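PDB 4ZQX: polyhedrin from Uranotaenia sapphirina cypovirus, which forms the crystalline matrix of the polyhedra that enclose cypovirus particles, and binds ATP in these crystals. Local coordinates for residues V32-H44 with G53-D65. Numbering follows the deposited sequence.
Sequences VAEYPEGQCKSFH and GVIKSSELMWDID
Trp62 meets the beta hairpin 32-44 through its CB, an edge and a face. CB sits over the centre of the Tyr35 ring, a CH-pi contact 3.7 Å from the centroid, while the edge of the indole is turned to the same tyrosine face, its five-membered ring 54° from the phenol plane. Gln39 CG lies over the middle of one indole face, 3.4 Å from the six-membered ring centroid; the bend at chi2 (-87°) brings NE2 over the pyrrole side, near NE1, with the amide standing nearly upright on the ring and OE1 turned off it. Ile64 CG1 lies against the opposite face, toward its rim. Tyr35 OH donates to Leu60 O at 2.7 Å, from above the carbonyl plane. Lys41, its chain extended past CG, brings NZ to four oxygens on three residues: a bond of 2.8 Å to Glu59 O, a weak one to Met61 O, and a salt bridge with Asp63, whose OD1 and OD2 each take a weak bond of 3.1 Å. Phe43 takes Ile55 CD1 over one face, off-centre, 4.0 Å from the centroid, and has Glu59 O at its edge near CZ; Leu60 CD2 packs obliquely against its CE1 and reaches Ala33 CB. In the next shell, Trp210 NE1 and Gln69 NE2 bond Asp63 OD1 and OD2, holding the carboxylate for the lysine. The hairpin, with its type I turn from Tyr35 to Gly38, joins strands 27-34 and 40-47 of the six-stranded antiparallel sheet; 53-65 runs from the end of strand 50-55, in a second sheet, through the turn 57-60 across the hairpin's side chains. Main-chain carbonyls as well as rings thus hold the two together, and the buried ammonium, among carbonyl oxygens and a carboxylate, probably stays charged.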
ATOM      1  N   VAL A  32     -18.350  -4.993   3.595  1.00 29.91           N
ATOM      2  CA  VAL A  32     -19.369  -4.755   2.584  1.00 29.67           C
ATOM      3  C   VAL A  32     -20.047  -3.416   2.813  1.00 30.21           C
ATOM      4  O   VAL A  32     -20.610  -3.166   3.898  1.00 31.73           O
ATOM      5  CB  VAL A  32     -20.466  -5.839   2.631  1.00 31.62           C
ATOM      6  CG1 VAL A  32     -21.524  -5.610   1.529  1.00 33.21           C
ATOM      7  CG2 VAL A  32     -19.848  -7.233   2.539  1.00 33.30           C
ATOM      8  N   ALA A  33     -20.010  -2.573   1.785  1.00 29.83           N
ATOM      9  CA  ALA A  33     -20.753  -1.319   1.762  1.00 30.14           C
ATOM     10  C   ALA A  33     -22.011  -1.513   0.923  1.00 30.54           C
ATOM     11  O   ALA A  33     -21.935  -2.013  -0.185  1.00 31.30           O
ATOM     12  CB  ALA A  33     -19.889  -0.198   1.158  1.00 31.39           C
ATOM     13  N   GLU A  34     -23.159  -1.120   1.460  1.00 29.25           N
ATOM     14  CA  GLU A  34     -24.427  -1.205   0.736  1.00 30.78           C
ATOM     15  C   GLU A  34     -24.953   0.220   0.535  1.00 30.86           C
ATOM     16  O   GLU A  34     -24.935   1.034   1.456  1.00 32.03           O
ATOM     17  CB  GLU A  34     -25.443  -2.082   1.492  1.00 35.33           C
ATOM     18  CG  GLU A  34     -26.759  -2.308   0.708  1.00 40.24           C
ATOM     19  CD  GLU A  34     -27.724  -3.329   1.332  1.00 44.16           C
ATOM     20  OE1 GLU A  34     -28.950  -3.166   1.127  1.00 47.77           O
ATOM     21  OE2 GLU A  34     -27.282  -4.298   1.997  1.00 44.33           O
ATOM     22  N   TYR A  35     -25.412   0.505  -0.680  1.00 29.70           N
ATOM     23  CA  TYR A  35     -25.814   1.852  -1.078  1.00 28.80           C
ATOM     24  C   TYR A  35     -27.340   1.937  -1.232  1.00 30.07           C
ATOM     25  O   TYR A  35     -28.030   0.920  -1.197  1.00 30.35           O
ATOM     26  CB  TYR A  35     -25.067   2.216  -2.374  1.00 31.22           C
ATOM     27  CG  TYR A  35     -23.567   2.115  -2.189  1.00 29.66           C
ATOM     28  CD1 TYR A  35     -22.826   3.200  -1.730  1.00 28.94           C
ATOM     29  CD2 TYR A  35     -22.891   0.928  -2.431  1.00 32.78           C
ATOM     30  CE1 TYR A  35     -21.459   3.118  -1.552  1.00 29.02           C
ATOM     31  CE2 TYR A  35     -21.521   0.833  -2.254  1.00 32.32           C
ATOM     32  CZ  TYR A  35     -20.812   1.923  -1.807  1.00 30.28           C
ATOM     33  OH  TYR A  35     -19.454   1.827  -1.629  1.00 32.04           O
ATOM     34  N   PRO A  36     -27.872   3.153  -1.382  1.00 31.77           N
ATOM     35  CA  PRO A  36     -29.331   3.317  -1.373  1.00 32.07           C
ATOM     36  C   PRO A  36     -30.124   2.469  -2.395  1.00 31.54           C
ATOM     37  O   PRO A  36     -31.204   1.999  -2.019  1.00 32.48           O
ATOM     38  CB  PRO A  36     -29.514   4.820  -1.611  1.00 34.35           C
ATOM     39  CG  PRO A  36     -28.303   5.434  -1.012  1.00 34.76           C
ATOM     40  CD  PRO A  36     -27.174   4.450  -1.282  1.00 33.57           C
ATOM     41  N   GLU A  37     -29.619   2.254  -3.614  1.00 30.48           N
ATOM     42  CA  GLU A  37     -30.343   1.434  -4.599  1.00 30.11           C
ATOM     43  C   GLU A  37     -30.019  -0.056  -4.466  1.00 31.63           C
ATOM     44  O   GLU A  37     -30.446  -0.877  -5.294  1.00 33.33           O
ATOM     45  CB  GLU A  37     -30.095   1.961  -6.025  1.00 30.55           C
ATOM     46  CG  GLU A  37     -30.835   3.278  -6.259  1.00 32.66           C
ATOM     47  CD  GLU A  37     -30.743   3.820  -7.672  1.00 34.93           C
ATOM     48  OE1 GLU A  37     -29.833   3.407  -8.427  1.00 36.76           O
ATOM     49  OE2 GLU A  37     -31.591   4.691  -8.018  1.00 34.16           O
ATOM     50  N   GLY A  38     -29.301  -0.410  -3.400  1.00 32.12           N
ATOM     51  CA  GLY A  38     -29.089  -1.813  -3.034  1.00 31.13           C
ATOM     52  C   GLY A  38     -27.821  -2.436  -3.575  1.00 31.15           C
ATOM     53  O   GLY A  38     -27.523  -3.613  -3.323  1.00 32.05           O
ATOM     54  N   GLN A  39     -27.073  -1.658  -4.346  1.00 31.24           N
ATOM     55  CA  GLN A  39     -25.816  -2.153  -4.865  1.00 31.91           C
ATOM     56  C   GLN A  39     -24.830  -2.284  -3.714  1.00 30.52           C
ATOM     57  O   GLN A  39     -25.016  -1.666  -2.661  1.00 30.46           O
ATOM     58  CB  GLN A  39     -25.276  -1.286  -6.012  1.00 34.67           C
ATOM     59  CG  GLN A  39     -24.958   0.118  -5.674  1.00 39.33           C
ATOM     60  CD  GLN A  39     -26.152   1.057  -5.799  1.00 41.19           C
ATOM     61  OE1 GLN A  39     -27.136   0.924  -5.099  1.00 38.18           O
ATOM     62  NE2 GLN A  39     -26.037   2.031  -6.676  1.00 47.23           N
ATOM     63  N   CYS A  40     -23.813  -3.124  -3.917  1.00 31.10           N
ATOM     64  CA  CYS A  40     -22.837  -3.453  -2.883  1.00 33.14           C
ATOM     65  C   CYS A  40     -21.435  -3.402  -3.440  1.00 32.30           C
ATOM     66  O   CYS A  40     -21.193  -3.756  -4.609  1.00 32.76           O
ATOM     67  CB  CYS A  40     -23.055  -4.870  -2.340  1.00 36.27           C
ATOM     68  SG  CYS A  40     -24.629  -5.156  -1.515  1.00 40.08           S
ATOM     69  N   LYS A  41     -20.518  -2.970  -2.586  1.00 31.25           N
ATOM     70  CA  LYS A  41     -19.094  -3.035  -2.870  1.00 31.49           C
ATOM     71  C   LYS A  41     -18.461  -3.838  -1.746  1.00 30.89           C
ATOM     72  O   LYS A  41     -18.735  -3.584  -0.582  1.00 32.81           O
ATOM     73  CB  LYS A  41     -18.517  -1.622  -2.906  1.00 35.32           C
ATOM     74  CG  LYS A  41     -17.452  -1.407  -3.907  1.00 40.06           C
ATOM     75  CD  LYS A  41     -17.189   0.083  -4.147  1.00 39.65           C
ATOM     76  CE  LYS A  41     -15.757   0.268  -4.558  1.00 40.77           C
ATOM     77  NZ  LYS A  41     -15.427   1.659  -4.901  1.00 41.21           N
ATOM     78  N   SER A  42     -17.650  -4.834  -2.084  1.00 31.44           N
ATOM     79  CA  SER A  42     -16.964  -5.623  -1.051  1.00 32.96           C
ATOM     80  C   SER A  42     -15.459  -5.468  -1.170  1.00 31.17           C
ATOM     81  O   SER A  42     -14.931  -5.340  -2.265  1.00 29.77           O
ATOM     82  CB  SER A  42     -17.335  -7.101  -1.105  1.00 36.45           C
ATOM     83  OG  SER A  42     -16.901  -7.690  -2.311  1.00 39.23           O
ATOM     84  N   PHE A  43     -14.791  -5.483  -0.020  1.00 30.78           N
ATOM     85  CA  PHE A  43     -13.348  -5.324   0.082  1.00 31.17           C
ATOM     86  C   PHE A  43     -12.846  -6.477   0.925  1.00 29.36           C
ATOM     87  O   PHE A  43     -13.328  -6.673   2.046  1.00 31.01           O
ATOM     88  CB  PHE A  43     -12.986  -4.015   0.800  1.00 30.09           C
ATOM     89  CG  PHE A  43     -13.598  -2.769   0.180  1.00 31.17           C
ATOM     90  CD1 PHE A  43     -14.890  -2.381   0.505  1.00 34.25           C
ATOM     91  CD2 PHE A  43     -12.872  -1.974  -0.704  1.00 34.27           C
ATOM     92  CE1 PHE A  43     -15.459  -1.224  -0.052  1.00 36.19           C
ATOM     93  CE2 PHE A  43     -13.434  -0.815  -1.264  1.00 35.16           C
ATOM     94  CZ  PHE A  43     -14.732  -0.450  -0.935  1.00 35.95           C
ATOM     95  N   HIS A  44     -11.901  -7.244   0.391  1.00 29.46           N
ATOM     96  CA  HIS A  44     -11.326  -8.378   1.119  1.00 30.17           C
ATOM     97  C   HIS A  44      -9.866  -8.163   1.498  1.00 29.97           C
ATOM     98  O   HIS A  44      -9.052  -7.796   0.643  1.00 30.76           O
ATOM     99  CB  HIS A  44     -11.423  -9.668   0.301  1.00 31.18           C
ATOM    100  CG  HIS A  44     -10.700 -10.806   0.941  1.00 31.19           C
ATOM    101  ND1 HIS A  44      -9.454 -11.229   0.526  1.00 31.99           N
ATOM    102  CD2 HIS A  44     -11.019 -11.569   2.014  1.00 31.17           C
ATOM    103  CE1 HIS A  44      -9.050 -12.223   1.299  1.00 32.09           C
ATOM    104  NE2 HIS A  44      -9.975 -12.442   2.214  1.00 31.04           N
ATOM    105  N   GLY A  53      -7.005  -3.297   7.418  1.00 30.21           N
ATOM    106  CA  GLY A  53      -8.011  -2.961   6.429  1.00 31.22           C
ATOM    107  C   GLY A  53      -8.180  -1.457   6.392  1.00 30.50           C
ATOM    108  O   GLY A  53      -8.819  -0.881   7.264  1.00 34.52           O
ATOM    109  N   VAL A  54      -7.560  -0.821   5.404  1.00 29.60           N
ATOM    110  CA  VAL A  54      -7.483   0.637   5.343  1.00 30.69           C
ATOM    111  C   VAL A  54      -8.119   1.077   4.051  1.00 30.45           C
ATOM    112  O   VAL A  54      -7.646   0.704   2.976  1.00 31.31           O
ATOM    113  CB  VAL A  54      -6.011   1.122   5.378  1.00 31.47           C
ATOM    114  CG1 VAL A  54      -5.942   2.653   5.281  1.00 34.53           C
ATOM    115  CG2 VAL A  54      -5.319   0.595   6.638  1.00 32.83           C
ATOM    116  N   ILE A  55      -9.192   1.865   4.166  1.00 30.64           N
ATOM    117  CA  ILE A  55      -9.973   2.298   3.016  1.00 30.97           C
ATOM    118  C   ILE A  55     -10.151   3.815   3.035  1.00 30.64           C
ATOM    119  O   ILE A  55     -10.632   4.383   4.016  1.00 31.88           O
ATOM    120  CB  ILE A  55     -11.366   1.620   2.992  1.00 32.26           C
ATOM    121  CG1 ILE A  55     -11.219   0.092   3.043  1.00 34.40           C
ATOM    122  CG2 ILE A  55     -12.134   2.033   1.733  1.00 32.86           C
ATOM    123  CD1 ILE A  55     -12.532  -0.680   3.096  1.00 35.55           C
ATOM    124  N   LYS A  56      -9.761   4.458   1.935  1.00 30.22           N
ATOM    125  CA  LYS A  56      -9.932   5.891   1.765  1.00 31.54           C
ATOM    126  C   LYS A  56     -11.400   6.228   1.535  1.00 31.16           C
ATOM    127  O   LYS A  56     -12.181   5.410   1.033  1.00 30.80           O
ATOM    128  CB  LYS A  56      -9.123   6.360   0.554  1.00 33.04           C
ATOM    129  CG  LYS A  56      -7.623   6.138   0.712  1.00 35.97           C
ATOM    130  CD  LYS A  56      -6.844   6.275  -0.590  1.00 39.29           C
ATOM    131  CE  LYS A  56      -6.861   7.678  -1.140  1.00 41.94           C
ATOM    132  NZ  LYS A  56      -5.971   7.812  -2.332  1.00 44.89           N
ATOM    133  N   SER A  57     -11.784   7.447   1.863  1.00 31.70           N
ATOM    134  CA  SER A  57     -13.163   7.855   1.632  1.00 31.42           C
ATOM    135  C   SER A  57     -13.541   7.786   0.140  1.00 30.59           C
ATOM    136  O   SER A  57     -14.679   7.477  -0.201  1.00 31.08           O
ATOM    137  CB  SER A  57     -13.380   9.260   2.176  1.00 33.51           C
ATOM    138  OG  SER A  57     -12.521  10.175   1.527  1.00 35.38           O
ATOM    139  N   SER A  58     -12.592   8.064  -0.749  1.00 31.58           N
ATOM    140  CA  SER A  58     -12.858   7.999  -2.198  1.00 33.39           C
ATOM    141  C   SER A  58     -13.141   6.565  -2.688  1.00 33.55           C
ATOM    142  O   SER A  58     -13.872   6.360  -3.658  1.00 37.15           O
ATOM    143  CB  SER A  58     -11.698   8.617  -3.007  1.00 34.77           C
ATOM    144  OG  SER A  58     -10.487   7.902  -2.829  1.00 36.07           O
ATOM    145  N   GLU A  59     -12.576   5.581  -2.003  1.00 32.01           N
ATOM    146  CA  GLU A  59     -12.762   4.186  -2.365  1.00 32.19           C
ATOM    147  C   GLU A  59     -14.112   3.664  -1.889  1.00 32.22           C
ATOM    148  O   GLU A  59     -14.621   2.677  -2.412  1.00 33.04           O
ATOM    149  CB  GLU A  59     -11.624   3.328  -1.769  1.00 35.86           C
ATOM    150  CG  GLU A  59     -10.275   3.551  -2.439  1.00 38.85           C
ATOM    151  CD  GLU A  59      -9.098   2.930  -1.680  1.00 40.05           C
ATOM    152  OE1 GLU A  59      -9.107   2.900  -0.434  1.00 37.78           O
ATOM    153  OE2 GLU A  59      -8.147   2.486  -2.349  1.00 44.44           O
ATOM    154  N   LEU A  60     -14.687   4.327  -0.888  1.00 31.69           N
ATOM    155  CA  LEU A  60     -15.934   3.872  -0.280  1.00 33.44           C
ATOM    156  C   LEU A  60     -17.162   4.431  -0.967  1.00 33.37           C
ATOM    157  O   LEU A  60     -18.277   4.020  -0.661  1.00 34.85           O
ATOM    158  CB  LEU A  60     -15.994   4.273   1.199  1.00 36.52           C
ATOM    159  CG  LEU A  60     -15.647   3.252   2.276  1.00 41.40           C
ATOM    160  CD1 LEU A  60     -15.934   3.862   3.643  1.00 42.92           C
ATOM    161  CD2 LEU A  60     -16.397   1.941   2.094  1.00 40.12           C
ATOM    162  N   MET A  61     -16.980   5.376  -1.882  1.00 33.78           N
ATOM    163  CA  MET A  61     -18.111   5.892  -2.644  1.00 33.16           C
ATOM    164  C   MET A  61     -18.534   4.854  -3.680  1.00 32.09           C
ATOM    165  O   MET A  61     -17.699   4.108  -4.182  1.00 34.37           O
ATOM    166  CB  MET A  61     -17.717   7.183  -3.364  1.00 35.10           C
ATOM    167  CG  MET A  61     -17.191   8.270  -2.461  1.00 39.79           C
ATOM    168  SD  MET A  61     -18.494   9.032  -1.500  1.00 46.37           S
ATOM    169  CE  MET A  61     -19.075  10.203  -2.712  1.00 46.92           C
ATOM    170  N   TRP A  62     -19.821   4.792  -3.998  1.00 31.11           N
ATOM    171  CA  TRP A  62     -20.237   4.032  -5.162  1.00 32.70           C
ATOM    172  C   TRP A  62     -19.758   4.809  -6.372  1.00 32.90           C
ATOM    173  O   TRP A  62     -20.162   5.955  -6.589  1.00 35.24           O
ATOM    174  CB  TRP A  62     -21.751   3.832  -5.205  1.00 32.50           C
ATOM    175  CG  TRP A  62     -22.168   3.089  -6.411  1.00 33.64           C
ATOM    176  CD1 TRP A  62     -22.795   3.590  -7.507  1.00 34.01           C
ATOM    177  CD2 TRP A  62     -21.955   1.695  -6.667  1.00 33.30           C
ATOM    178  NE1 TRP A  62     -22.996   2.591  -8.435  1.00 34.75           N
ATOM    179  CE2 TRP A  62     -22.497   1.417  -7.937  1.00 34.14           C
ATOM    180  CE3 TRP A  62     -21.371   0.652  -5.935  1.00 34.79           C
ATOM    181  CZ2 TRP A  62     -22.460   0.139  -8.502  1.00 35.55           C
ATOM    182  CZ3 TRP A  62     -21.349  -0.615  -6.490  1.00 34.52           C
ATOM    183  CH2 TRP A  62     -21.889  -0.861  -7.758  1.00 35.31           C
ATOM    184  N   ASP A  63     -18.887   4.184  -7.154  1.00 30.16           N
ATOM    185  CA  ASP A  63     -18.086   4.908  -8.148  1.00 32.86           C
ATOM    186  C   ASP A  63     -18.374   4.563  -9.611  1.00 34.07           C
ATOM    187  O   ASP A  63     -17.546   4.810 -10.497  1.00 35.77           O
ATOM    188  CB  ASP A  63     -16.600   4.736  -7.812  1.00 31.14           C
ATOM    189  CG  ASP A  63     -16.189   3.290  -7.627  1.00 33.12           C
ATOM    190  OD1 ASP A  63     -17.046   2.410  -7.448  1.00 33.86           O
ATOM    191  OD2 ASP A  63     -14.974   3.043  -7.652  1.00 35.89           O
ATOM    192  N   ILE A  64     -19.571   4.054  -9.866  1.00 32.65           N
ATOM    193  CA  ILE A  64     -19.974   3.681 -11.219  1.00 34.59           C
ATOM    194  C   ILE A  64     -21.007   4.671 -11.724  1.00 36.27           C
ATOM    195  O   ILE A  64     -22.001   4.951 -11.041  1.00 37.39           O
ATOM    196  CB  ILE A  64     -20.541   2.249 -11.241  1.00 36.80           C
ATOM    197  CG1 ILE A  64     -19.586   1.298 -10.511  1.00 38.75           C
ATOM    198  CG2 ILE A  64     -20.793   1.772 -12.674  1.00 37.39           C
ATOM    199  CD1 ILE A  64     -18.126   1.346 -10.989  1.00 38.62           C
ATOM    200  N   ASP A  65     -20.773   5.188 -12.928  1.00 39.02           N
ATOM    201  CA  ASP A  65     -21.645   6.182 -13.539  1.00 44.13           C
ATOM    202  C   ASP A  65     -21.876   5.768 -14.979  1.00 46.11           C
ATOM    203  O   ASP A  65     -20.958   5.803 -15.800  1.00 45.30           O
ATOM    204  CB  ASP A  65     -21.007   7.576 -13.468  1.00 47.80           C
ATOM    205  CG  ASP A  65     -21.923   8.676 -13.980  1.00 52.33           C
ATOM    206  OD1 ASP A  65     -23.166   8.530 -13.909  1.00 53.21           O
ATOM    207  OD2 ASP A  65     -21.379   9.699 -14.449  1.00 54.84           O
TER